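Local coordinates for protein lactaldehyde dehydrogenase (Escherichia coli BL21, PDB 2OPX) that oxidises L-lactaldehyde irreversibly to L-lactate with NAD+ during L-fucose and L-rhamnose degradation, and also oxidises glycolaldehyde, at residues P29-V34 / E359-Y364; A106-Y111 / P155-A160; A258-D263 / E289-Q294. One frame throughout, in Å; residues are numbered along the deposited sequence.

Interaction 1. Residues P29-V34 / E359-Y364; sequences PATEAV and EGKGYY. With DXC ((3alpha,5beta,12alpha)-3,12-dihydroxycholan-24-oic acid), chain C.
Glu32 OE2 is gripped from two quarters. Gly362 N donates to it at 2.5 Å, nearly straight at 169°, and the bond falls on the anti lone pair of OE2, turned away from OE1; a water is placed to donate to OE2 (2.7 Å) and to Gly360 O, though it has more acceptors in reach than protons, and the two may share it in turn. With CG anti to its carbonyl carbon (chi1 -74°) and the chain extended beyond it, Glu32 carries its carboxylate past the Tyr363 hydroxyl, which lies 3.4 Å from Glu32 CG. The two side chains cross at about a right angle, yet carboxylate and ring planes differ by just 23°. Tyr363 N donates to Pro29 O at 3.3 Å, a long bond. Having no side chain, Gly362 lets the carbonyl oxygens of Pro29 and Ala30 come up against its CA.

Lys361 is exposed, and its long chain can lay its methylenes along Thr31, with CG 3.4 Å from Thr31 O, while carrying the ammonium outward. Tyr364 places its hydroxyl against Ala30 CB, and a second water joins Tyr364 OH to Ala30 O. One face of this ring, near its rim, is covered by C5 of the bound deoxycholate, which Arg320 also holds. Asn28 OD1 accepts from Ala30 N. The loop between strands 23-27 and 34-39 is thus joined to that between strands 350-351 and 368-371 mainly through backbone groups, one carboxylate and ordered water, and a carboxylate so held would probably stay ionised.

Interaction 2. Residues A106-Y111 / P155-A160; sequences AFTADY and PFFLIA. With DXC ((3alpha,5beta,12alpha)-3,12-dihydroxycholan-24-oic acid), chain B.
A bile-acid pocket beside the lactate-binding residues is lined here by two parallel helices, whose Phe107 and Phe157 meet in an aromatic cluster completed by Tyr111. Phe107 turns its edge to the face of Phe157, centroids 5.1 Å apart and planes at 68°. Phe157 in turn drives its own edge into the face of Tyr111: CE1 stands over the centre of that ring, with the planes at 86°. CG anti to the backbone N (chi1 166°) carries the Phe157 ring across toward helix 98-116.

Between the helix backbones sits Thr108. The axes of the two short segments pass 8.8 Å apart, a spacing that suits a residue as small as this. Thr108 CG2 packs 3.6 Å from Ala160 CB, and its CB and CG2 lie against the ring of Phe156. Thr108 OG1 is hydrogen-bonded to Glu104 O of its own helix, whereas Tyr111 OH is bonded to Asp461.

C14 of the deoxycholate covers the centre of one Phe107 face, 3.6 Å above it. The steroid is also hydrogen-bonded to Glu443 and Asn286, two residues that bind lactate, as does nearby Arg161; the aromatic wall is therefore consistent with an apolar approach to the aldehyde site.

Interaction 3. Residues A258-D263 / E289-Q294; sequences AIVMDD and ERVYVQ
Backbone hydrogen bonds run the length of the contact between Ala258-Val260 and Arg290-Gln294, in the ladder of parallel strands. Ala258 N donates to Arg290 O at 2.8 Å, Tyr292 N to Ala258 O at 2.7 Å, Val260 N to Tyr292 O at 2.8 Å, and Gln294 N to Val260 O at 3.0 Å. Each residue of the first strand that bonds across thus serves two residues of the second, one before and one after its own partner, while Ile259 turns its peptide groups the other way, to Ser414 and Tyr416.

Apolar packing follows the alternation of the strands. Ala258, Val260, Val291 and Val293 share one face, where beta-branched valines suit the extended backbone; Val260 CG2 touches Val291 CG1 at 4.0 Å and Val260 CB lies 4.1 Å from Val293 CG1. On the other face Ile259 CG1 approaches Tyr292 CB.

Polar groups meet near the start of strand 290-294, where the Tyr292 hydroxyl reaches back to Arg290, and beyond its end. Arg290 NH1 donates to Tyr292 OH at 2.8 Å, with the oxygen in the guanidinium plane; that hydroxyl also bonds to Gln375, and the arginine further binds Met403 O and Ala404 O at the C-terminal end of helix 397-405, where its charge would probably be favourable. At the far end Asp262 crosses the Gln294 side chain at about a right angle, carboxylate and amide planes 25° apart.

The pair brackets helix 266-278 in a beta-alpha-beta unit. Strands 409-416 and 388-394 continue the sheet beyond 257-260 and 290-294 respectively, Phe301 of helix 295-311 packs on the valine face, and helix 397-405 covers Ile259 and Tyr292.

How the interactions relate
Interaction 1 is the partly buried one, two loops meeting through a carboxylate, peptide groups and water, and it closes a long chain loop inside which the other two are nested. Interactions 2 and 3 are buried but hold different elements: helix against helix through rings and a small threonine in 106-111 / 155-160, whose centre lies nearest that of the chain (about 11 Å), strand against strand through backbone bonds and valines in 258-263 / 289-294. No two touch. Deoxycholate meets interactions 1 and 2, by a tyrosine face in interaction 1 and phenylalanines beside the substrate site in interaction 2, whereas interaction 3 joins inner strands of a sheet, with a solvent-exposed aspartate at one end.

Interaction 1. Residues P29-V34 / E359-Y364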
loop_
_atom_site.group_PDB
_atom_site.type_symbol
_atom_site.label_atom_id
_atom_site.label_comp_id
_atom_site.label_asym_id
_atom_site.label_seq_id
_atom_site.Cartn_x
_atom_site.Cartn_y
_atom_site.Cartn_z
ATOM N N PRO A 29 12.583 -19.326 -39.674
ATOM C CA PRO A 29 12.378 -20.701 -39.206
ATOM C C PRO A 29 11.436 -21.560 -40.061
ATOM O O PRO A 29 11.412 -22.784 -39.928
ATOM C CB PRO A 29 11.862 -20.498 -37.782
ATOM C CG PRO A 29 11.083 -19.229 -37.899
ATOM C CD PRO A 29 12.009 -18.358 -38.724
ATOM N N ALA A 30 10.670 -20.928 -40.941
ATOM C CA ALA A 30 9.743 -21.669 -41.786
ATOM C C ALA A 30 10.327 -22.013 -43.154
ATOM O O ALA A 30 10.006 -23.060 -43.727
ATOM C CB ALA A 30 8.450 -20.877 -41.967
ATOM N N THR A 31 11.187 -21.140 -43.669
ATOM C CA THR A 31 11.767 -21.340 -44.993
ATOM C C THR A 31 13.274 -21.512 -45.013
ATOM O O THR A 31 13.845 -21.876 -46.041
ATOM C CB THR A 31 11.430 -20.163 -45.904
ATOM O OG1 THR A 31 12.109 -18.994 -45.430
ATOM C CG2 THR A 31 9.929 -19.903 -45.898
ATOM N N GLU A 32 13.916 -21.244 -43.882
ATOM C CA GLU A 32 15.365 -21.359 -43.765
ATOM C C GLU A 32 16.118 -20.348 -44.617
ATOM O O GLU A 32 17.324 -20.464 -44.814
ATOM C CB GLU A 32 15.822 -22.772 -44.113
ATOM C CG GLU A 32 15.495 -23.776 -43.039
ATOM C CD GLU A 32 15.863 -25.176 -43.441
ATOM O OE1 GLU A 32 17.040 -25.394 -43.805
ATOM O OE2 GLU A 32 14.976 -26.055 -43.390
ATOM N N ALA A 33 15.401 -19.351 -45.114
ATOM C CA ALA A 33 16.024 -18.317 -45.917
ATOM C C ALA A 33 16.583 -17.235 -44.995
ATOM O O ALA A 33 16.060 -16.998 -43.898
ATOM C CB ALA A 33 15.007 -17.714 -46.871
ATOM N N VAL A 34 17.659 -16.596 -45.437
ATOM C CA VAL A 34 18.269 -15.529 -44.665
ATOM C C VAL A 34 17.465 -14.271 -44.954
ATOM O O VAL A 34 17.405 -13.813 -46.096
ATOM C CB VAL A 34 19.732 -15.310 -45.076
ATOM C CG1 VAL A 34 20.312 -14.135 -44.315
ATOM C CG2 VAL A 34 20.538 -16.571 -44.798
ATOM N N GLU A 359 10.701 -33.973 -41.621
ATOM C CA GLU A 359 12.005 -33.872 -42.254
ATOM C C GLU A 359 11.879 -33.059 -43.529
ATOM O O GLU A 359 11.348 -33.536 -44.531
ATOM C CB GLU A 359 12.538 -35.262 -42.584
ATOM C CG GLU A 359 12.733 -36.155 -41.376
ATOM C CD GLU A 359 13.226 -37.535 -41.766
ATOM O OE1 GLU A 359 14.283 -37.623 -42.435
ATOM O OE2 GLU A 359 12.555 -38.528 -41.406
ATOM N N GLY A 360 12.364 -31.828 -43.488
ATOM C CA GLY A 360 12.288 -30.975 -44.656
ATOM C C GLY A 360 12.563 -29.524 -44.321
ATOM O O GLY A 360 12.911 -29.193 -43.192
ATOM N N LYS A 361 12.409 -28.660 -45.316
ATOM C CA LYS A 361 12.632 -27.229 -45.160
ATOM C C LYS A 361 11.814 -26.694 -43.981
ATOM O O LYS A 361 10.590 -26.831 -43.943
ATOM C CB LYS A 361 12.228 -26.509 -46.448
ATOM C CG LYS A 361 12.562 -25.027 -46.490
ATOM C CD LYS A 361 11.744 -24.322 -47.568
ATOM C CE LYS A 361 10.249 -24.456 -47.279
ATOM N NZ LYS A 361 9.404 -23.684 -48.231
ATOM N N GLY A 362 12.496 -26.084 -43.019
ATOM C CA GLY A 362 11.801 -25.559 -41.861
ATOM C C GLY A 362 11.984 -26.461 -40.660
ATOM O O GLY A 362 12.546 -27.553 -40.774
ATOM N N TYR A 363 11.514 -26.012 -39.501
ATOM C CA TYR A 363 11.649 -26.800 -38.285
ATOM C C TYR A 363 10.295 -26.995 -37.655
ATOM O O TYR A 363 9.942 -26.332 -36.685
ATOM C CB TYR A 363 12.600 -26.105 -37.317
ATOM C CG TYR A 363 13.845 -25.636 -38.013
ATOM C CD1 TYR A 363 14.061 -24.283 -38.255
ATOM C CD2 TYR A 363 14.770 -26.552 -38.505
ATOM C CE1 TYR A 363 15.165 -23.850 -38.977
ATOM C CE2 TYR A 363 15.877 -26.133 -39.227
ATOM C CZ TYR A 363 16.069 -24.781 -39.462
ATOM O OH TYR A 363 17.163 -24.357 -40.185
ATOM N N TYR A 364 9.541 -27.926 -38.223
ATOM C CA TYR A 364 8.206 -28.215 -37.744
ATOM C C TYR A 364 8.162 -29.447 -36.878
ATOM O O TYR A 364 8.881 -30.417 -37.117
ATOM C CB TYR A 364 7.266 -28.406 -38.929
ATOM C CG TYR A 364 7.070 -27.155 -39.736
ATOM C CD1 TYR A 364 6.176 -26.167 -39.316
ATOM C CD2 TYR A 364 7.797 -26.938 -40.907
ATOM C CE1 TYR A 364 6.007 -24.989 -40.044
ATOM C CE2 TYR A 364 7.636 -25.765 -41.642
ATOM C CZ TYR A 364 6.739 -24.796 -41.204
ATOM O OH TYR A 364 6.565 -23.641 -41.930
HETATM C C1 DXC C . 2.090 -26.471 -44.036
HETATM C C2 DXC C . 2.012 -27.934 -44.537
HETATM C C3 DXC C . 2.933 -28.862 -43.690
HETATM C C4 DXC C . 4.435 -28.346 -43.657
HETATM C C5 DXC C . 4.480 -26.859 -43.232
HETATM C C6 DXC C . 3.548 -25.953 -44.081
HETATM C C7 DXC C . 2.847 -30.331 -44.184
HETATM C C8 DXC C . 3.602 -30.568 -45.507
HETATM C C9 DXC C . 5.078 -30.115 -45.461
HETATM C C10 DXC C . 5.174 -28.606 -45.040
HETATM C C11 DXC C . 5.828 -30.318 -46.810
HETATM C C12 DXC C . 7.339 -29.877 -46.790
HETATM C C13 DXC C . 7.377 -28.368 -46.380
HETATM C C14 DXC C . 6.651 -28.115 -45.027
HETATM C C15 DXC C . 5.871 -31.686 -47.463
HETATM C C16 DXC C . 6.771 -31.412 -48.654
HETATM C C17 DXC C . 7.723 -30.223 -48.315
HETATM C C18 DXC C . 5.144 -29.060 -42.485
HETATM C C19 DXC C . 9.213 -30.558 -48.786
HETATM O O1 DXC C . 6.734 -27.546 -47.369
HETATM O O2 DXC C . 1.243 -25.630 -44.837
HETATM C C20 DXC C . 8.099 -30.698 -45.676
HETATM C C21 DXC C . 10.226 -29.419 -48.531
HETATM C C22 DXC C . 11.630 -29.637 -49.193
HETATM C C23 DXC C . 11.604 -30.342 -50.579
HETATM O O3 DXC C . 11.412 -29.650 -51.618
HETATM O O4 DXC C . 11.772 -31.599 -50.632
HETATM C C24 DXC C . 9.738 -31.869 -48.167
HETATM O O HOH W 1 7.395 -23.823 -44.909
HETATM O O HOH W 2 15.132 -28.390 -41.992
#

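Interaction 2. Residues A106-Y111 / P155-A160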
loop_
_atom_site.group_PDB
_atom_site.type_symbol
_atom_site.label_atom_id
_atom_site.label_comp_id
_atom_site.label_asym_id
_atom_site.label_seq_id
_atom_site.Cartn_x
_atom_site.Cartn_y
_atom_site.Cartn_z
ATOM N N ALA A 106 0.069 -5.569 -30.728
ATOM C CA ALA A 106 -0.996 -4.769 -30.145
ATOM C C ALA A 106 -0.874 -4.713 -28.624
ATOM O O ALA A 106 -1.031 -3.652 -28.018
ATOM C CB ALA A 106 -2.353 -5.337 -30.543
ATOM N N PHE A 107 -0.598 -5.856 -28.009
ATOM C CA PHE A 107 -0.460 -5.925 -26.559
ATOM C C PHE A 107 0.738 -5.105 -26.099
ATOM O O PHE A 107 0.659 -4.393 -25.099
ATOM C CB PHE A 107 -0.308 -7.381 -26.102
ATOM C CG PHE A 107 -0.203 -7.541 -24.614
ATOM C CD1 PHE A 107 1.026 -7.793 -24.012
ATOM C CD2 PHE A 107 -1.331 -7.423 -23.809
ATOM C CE1 PHE A 107 1.129 -7.927 -22.627
ATOM C CE2 PHE A 107 -1.238 -7.554 -22.426
ATOM C CZ PHE A 107 -0.006 -7.807 -21.834
ATOM N N THR A 108 1.839 -5.204 -26.840
ATOM C CA THR A 108 3.053 -4.459 -26.523
ATOM C C THR A 108 2.748 -2.968 -26.392
ATOM O O THR A 108 3.123 -2.326 -25.409
ATOM C CB THR A 108 4.127 -4.661 -27.610
ATOM O OG1 THR A 108 4.618 -6.004 -27.544
ATOM C CG2 THR A 108 5.287 -3.685 -27.417
ATOM N N ALA A 109 2.055 -2.420 -27.381
ATOM C CA ALA A 109 1.706 -1.008 -27.345
ATOM C C ALA A 109 0.843 -0.703 -26.121
ATOM O O ALA A 109 1.087 0.277 -25.414
ATOM C CB ALA A 109 0.973 -0.618 -28.622
ATOM N N ASP A 110 -0.165 -1.536 -25.867
ATOM C CA ASP A 110 -1.033 -1.312 -24.713
ATOM C C ASP A 110 -0.236 -1.437 -23.429
ATOM O O ASP A 110 -0.434 -0.676 -22.481
ATOM C CB ASP A 110 -2.180 -2.313 -24.681
ATOM C CG ASP A 110 -3.115 -2.152 -25.838
ATOM O OD1 ASP A 110 -3.212 -1.028 -26.372
ATOM O OD2 ASP A 110 -3.764 -3.150 -26.207
ATOM N N TYR A 111 0.665 -2.409 -23.402
ATOM C CA TYR A 111 1.506 -2.637 -22.240
ATOM C C TYR A 111 2.326 -1.380 -21.941
ATOM O O TYR A 111 2.413 -0.939 -20.793
ATOM C CB TYR A 111 2.443 -3.806 -22.507
ATOM C CG TYR A 111 3.191 -4.274 -21.291
ATOM C CD1 TYR A 111 2.634 -5.213 -20.426
ATOM C CD2 TYR A 111 4.469 -3.800 -21.016
ATOM C CE1 TYR A 111 3.340 -5.676 -19.322
ATOM C CE2 TYR A 111 5.183 -4.255 -19.914
ATOM C CZ TYR A 111 4.618 -5.193 -19.075
ATOM O OH TYR A 111 5.345 -5.667 -18.009
ATOM N N PRO A 155 9.844 -11.726 -28.646
ATOM C CA PRO A 155 10.877 -10.702 -28.819
ATOM C C PRO A 155 10.387 -9.271 -28.777
ATOM O O PRO A 155 11.030 -8.410 -28.182
ATOM C CB PRO A 155 11.483 -11.060 -30.168
ATOM C CG PRO A 155 10.282 -11.492 -30.934
ATOM C CD PRO A 155 9.590 -12.403 -29.935
ATOM N N PHE A 156 9.252 -9.008 -29.408
ATOM C CA PHE A 156 8.752 -7.652 -29.424
ATOM C C PHE A 156 8.197 -7.239 -28.067
ATOM O O PHE A 156 8.597 -6.215 -27.515
ATOM C CB PHE A 156 7.679 -7.485 -30.494
ATOM C CG PHE A 156 7.464 -6.061 -30.900
ATOM C CD1 PHE A 156 8.479 -5.348 -31.532
ATOM C CD2 PHE A 156 6.268 -5.416 -30.622
ATOM C CE1 PHE A 156 8.305 -4.017 -31.876
ATOM C CE2 PHE A 156 6.086 -4.075 -30.967
ATOM C CZ PHE A 156 7.107 -3.379 -31.592
ATOM N N PHE A 157 7.280 -8.036 -27.529
ATOM C CA PHE A 157 6.688 -7.726 -26.235
ATOM C C PHE A 157 7.742 -7.549 -25.152
ATOM O O PHE A 157 7.672 -6.619 -24.347
ATOM C CB PHE A 157 5.725 -8.832 -25.812
ATOM C CG PHE A 157 5.319 -8.765 -24.362
ATOM C CD1 PHE A 157 4.896 -7.562 -23.795
ATOM C CD2 PHE A 157 5.330 -9.908 -23.573
ATOM C CE1 PHE A 157 4.484 -7.500 -22.460
ATOM C CE2 PHE A 157 4.923 -9.859 -22.243
ATOM C CZ PHE A 157 4.497 -8.651 -21.685
ATOM N N LEU A 158 8.720 -8.441 -25.128
ATOM C CA LEU A 158 9.738 -8.356 -24.110
ATOM C C LEU A 158 10.600 -7.120 -24.180
ATOM O O LEU A 158 11.269 -6.781 -23.205
ATOM C CB LEU A 158 10.597 -9.612 -24.095
ATOM C CG LEU A 158 10.055 -10.425 -22.921
ATOM C CD1 LEU A 158 8.888 -11.282 -23.404
ATOM C CD2 LEU A 158 11.155 -11.258 -22.314
ATOM N N ILE A 159 10.600 -6.443 -25.321
ATOM C CA ILE A 159 11.366 -5.215 -25.407
ATOM C C ILE A 159 10.635 -4.287 -24.439
ATOM O O ILE A 159 11.234 -3.696 -23.543
ATOM C CB ILE A 159 11.322 -4.613 -26.824
ATOM C CG1 ILE A 159 11.975 -5.579 -27.810
ATOM C CG2 ILE A 159 12.044 -3.263 -26.848
ATOM C CD1 ILE A 159 11.917 -5.118 -29.243
ATOM N N ALA A 160 9.320 -4.212 -24.606
ATOM C CA ALA A 160 8.479 -3.363 -23.778
ATOM C C ALA A 160 8.406 -3.839 -22.339
ATOM O O ALA A 160 8.405 -3.032 -21.404
ATOM C CB ALA A 160 7.073 -3.299 -24.362
HETATM C C1 DXC B . 2.551 -14.324 -22.831
HETATM C C2 DXC B . 1.592 -14.805 -23.943
HETATM C C3 DXC B . 1.386 -13.697 -25.012
HETATM C C4 DXC B . 0.876 -12.338 -24.379
HETATM C C5 DXC B . 1.798 -11.920 -23.207
HETATM C C6 DXC B . 2.011 -13.042 -22.161
HETATM C C7 DXC B . 0.444 -14.181 -26.142
HETATM C C8 DXC B . -1.038 -14.213 -25.743
HETATM C C9 DXC B . -1.554 -12.877 -25.182
HETATM C C10 DXC B . -0.670 -12.421 -23.967
HETATM C C11 DXC B . -3.046 -12.929 -24.752
HETATM C C12 DXC B . -3.620 -11.582 -24.186
HETATM C C13 DXC B . -2.719 -11.189 -22.965
HETATM C C14 DXC B . -1.206 -11.097 -23.354
HETATM C C15 DXC B . -4.094 -13.365 -25.756
HETATM C C16 DXC B . -5.384 -13.112 -24.994
HETATM C C17 DXC B . -5.115 -12.079 -23.869
HETATM C C18 DXC B . 1.147 -11.233 -25.421
HETATM C C19 DXC B . -6.367 -11.102 -23.708
HETATM O O1 DXC B . -2.832 -12.161 -21.913
HETATM O O2 DXC B . 2.721 -15.355 -21.851
HETATM C C20 DXC B . -3.488 -10.455 -25.282
HETATM C C21 DXC B . -6.184 -10.059 -22.592
HETATM C C22 DXC B . -7.201 -10.228 -21.433
HETATM C C23 DXC B . -8.675 -10.279 -21.900
HETATM O O3 DXC B . -9.229 -11.405 -22.084
HETATM O O4 DXC B . -9.291 -9.193 -22.097
HETATM C C24 DXC B . -6.803 -10.426 -25.034
#

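Interaction 3. Residues A258-D263 / E289-Q294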
loop_
_atom_site.group_PDB
_atom_site.type_symbol
_atom_site.label_atom_id
_atom_site.label_comp_id
_atom_site.label_asym_id
_atom_site.label_seq_id
_atom_site.Cartn_x
_atom_site.Cartn_y
_atom_site.Cartn_z
ATOM N N ALA A 258 -0.493 -28.800 -15.187
ATOM C CA ALA A 258 -1.921 -28.533 -15.321
ATOM C C ALA A 258 -2.635 -29.667 -14.598
ATOM O O ALA A 258 -2.399 -30.840 -14.884
ATOM C CB ALA A 258 -2.318 -28.507 -16.793
ATOM N N ILE A 259 -3.500 -29.322 -13.654
ATOM C CA ILE A 259 -4.213 -30.336 -12.895
ATOM C C ILE A 259 -5.689 -30.372 -13.248
ATOM O O ILE A 259 -6.396 -29.377 -13.087
ATOM C CB ILE A 259 -4.078 -30.086 -11.382
ATOM C CG1 ILE A 259 -2.596 -30.062 -10.995
ATOM C CG2 ILE A 259 -4.841 -31.163 -10.609
ATOM C CD1 ILE A 259 -2.336 -29.662 -9.549
ATOM N N VAL A 260 -6.149 -31.523 -13.730
ATOM C CA VAL A 260 -7.551 -31.697 -14.101
ATOM C C VAL A 260 -8.234 -32.607 -13.089
ATOM O O VAL A 260 -7.893 -33.785 -12.978
ATOM C CB VAL A 260 -7.697 -32.344 -15.501
ATOM C CG1 VAL A 260 -9.159 -32.351 -15.919
ATOM C CG2 VAL A 260 -6.849 -31.601 -16.518
ATOM N N MET A 261 -9.191 -32.061 -12.347
ATOM C CA MET A 261 -9.925 -32.839 -11.358
ATOM C C MET A 261 -11.123 -33.524 -12.020
ATOM O O MET A 261 -11.589 -33.093 -13.083
ATOM C CB MET A 261 -10.415 -31.933 -10.226
ATOM C CG MET A 261 -9.309 -31.203 -9.478
ATOM S SD MET A 261 -8.085 -32.303 -8.744
ATOM C CE MET A 261 -9.053 -33.098 -7.428
ATOM N N ASP A 262 -11.620 -34.587 -11.393
ATOM C CA ASP A 262 -12.764 -35.315 -11.927
ATOM C C ASP A 262 -13.941 -34.390 -12.183
ATOM O O ASP A 262 -14.666 -34.554 -13.163
ATOM C CB ASP A 262 -13.226 -36.409 -10.959
ATOM C CG ASP A 262 -12.211 -37.514 -10.791
ATOM O OD1 ASP A 262 -11.386 -37.732 -11.709
ATOM O OD2 ASP A 262 -12.254 -38.180 -9.737
ATOM N N ASP A 263 -14.128 -33.415 -11.301
ATOM C CA ASP A 263 -15.252 -32.494 -11.420
ATOM C C ASP A 263 -14.948 -31.298 -12.291
ATOM O O ASP A 263 -15.623 -30.277 -12.197
ATOM C CB ASP A 263 -15.667 -32.004 -10.037
ATOM C CG ASP A 263 -14.677 -31.014 -9.453
ATOM O OD1 ASP A 263 -13.461 -31.165 -9.710
ATOM O OD2 ASP A 263 -15.112 -30.092 -8.730
ATOM N N GLU A 289 3.043 -27.646 -19.755
ATOM C CA GLU A 289 4.058 -28.600 -20.180
ATOM C C GLU A 289 3.851 -30.005 -19.650
ATOM O O GLU A 289 4.544 -30.933 -20.060
ATOM C CB GLU A 289 5.436 -28.117 -19.733
ATOM C CG GLU A 289 6.047 -27.014 -20.575
ATOM C CD GLU A 289 7.146 -27.532 -21.479
ATOM O OE1 GLU A 289 7.830 -28.498 -21.078
ATOM O OE2 GLU A 289 7.333 -26.964 -22.579
ATOM N N ARG A 290 2.925 -30.164 -18.717
ATOM C CA ARG A 290 2.656 -31.474 -18.151
ATOM C C ARG A 290 1.264 -31.480 -17.553
ATOM O O ARG A 290 0.895 -30.574 -16.808
ATOM C CB ARG A 290 3.705 -31.829 -17.093
ATOM C CG ARG A 290 4.001 -30.731 -16.097
ATOM C CD ARG A 290 5.042 -31.184 -15.082
ATOM N NE ARG A 290 5.462 -30.085 -14.214
ATOM C CZ ARG A 290 5.483 -30.141 -12.885
ATOM N NH1 ARG A 290 5.107 -31.247 -12.255
ATOM N NH2 ARG A 290 5.871 -29.087 -12.181
ATOM N N VAL A 291 0.489 -32.503 -17.899
ATOM C CA VAL A 291 -0.879 -32.606 -17.422
ATOM C C VAL A 291 -1.081 -33.721 -16.413
ATOM O O VAL A 291 -0.606 -34.840 -16.591
ATOM C CB VAL A 291 -1.855 -32.848 -18.589
ATOM C CG1 VAL A 291 -3.291 -32.647 -18.119
ATOM C CG2 VAL A 291 -1.539 -31.913 -19.732
ATOM N N TYR A 292 -1.790 -33.403 -15.340
ATOM C CA TYR A 292 -2.096 -34.388 -14.325
ATOM C C TYR A 292 -3.602 -34.525 -14.343
ATOM O O TYR A 292 -4.327 -33.575 -14.048
ATOM C CB TYR A 292 -1.604 -33.929 -12.952
ATOM C CG TYR A 292 -0.100 -33.863 -12.876
ATOM C CD1 TYR A 292 0.586 -32.691 -13.186
ATOM C CD2 TYR A 292 0.642 -34.987 -12.533
ATOM C CE1 TYR A 292 1.974 -32.644 -13.154
ATOM C CE2 TYR A 292 2.030 -34.951 -12.500
ATOM C CZ TYR A 292 2.690 -33.778 -12.808
ATOM O OH TYR A 292 4.063 -33.743 -12.757
ATOM N N VAL A 293 -4.074 -35.709 -14.712
ATOM C CA VAL A 293 -5.503 -35.943 -14.786
ATOM C C VAL A 293 -5.917 -36.957 -13.742
ATOM O O VAL A 293 -5.314 -38.024 -13.635
ATOM C CB VAL A 293 -5.901 -36.466 -16.176
ATOM C CG1 VAL A 293 -7.406 -36.387 -16.348
ATOM C CG2 VAL A 293 -5.195 -35.660 -17.255
ATOM N N GLN A 294 -6.934 -36.612 -12.956
ATOM C CA GLN A 294 -7.427 -37.522 -11.932
ATOM C C GLN A 294 -7.959 -38.742 -12.681
ATOM O O GLN A 294 -8.550 -38.611 -13.753
ATOM C CB GLN A 294 -8.531 -36.857 -11.112
ATOM C CG GLN A 294 -8.672 -37.442 -9.722
ATOM C CD GLN A 294 -9.467 -36.551 -8.800
ATOM O OE1 GLN A 294 -9.388 -36.677 -7.579
ATOM N NE2 GLN A 294 -10.242 -35.644 -9.378
#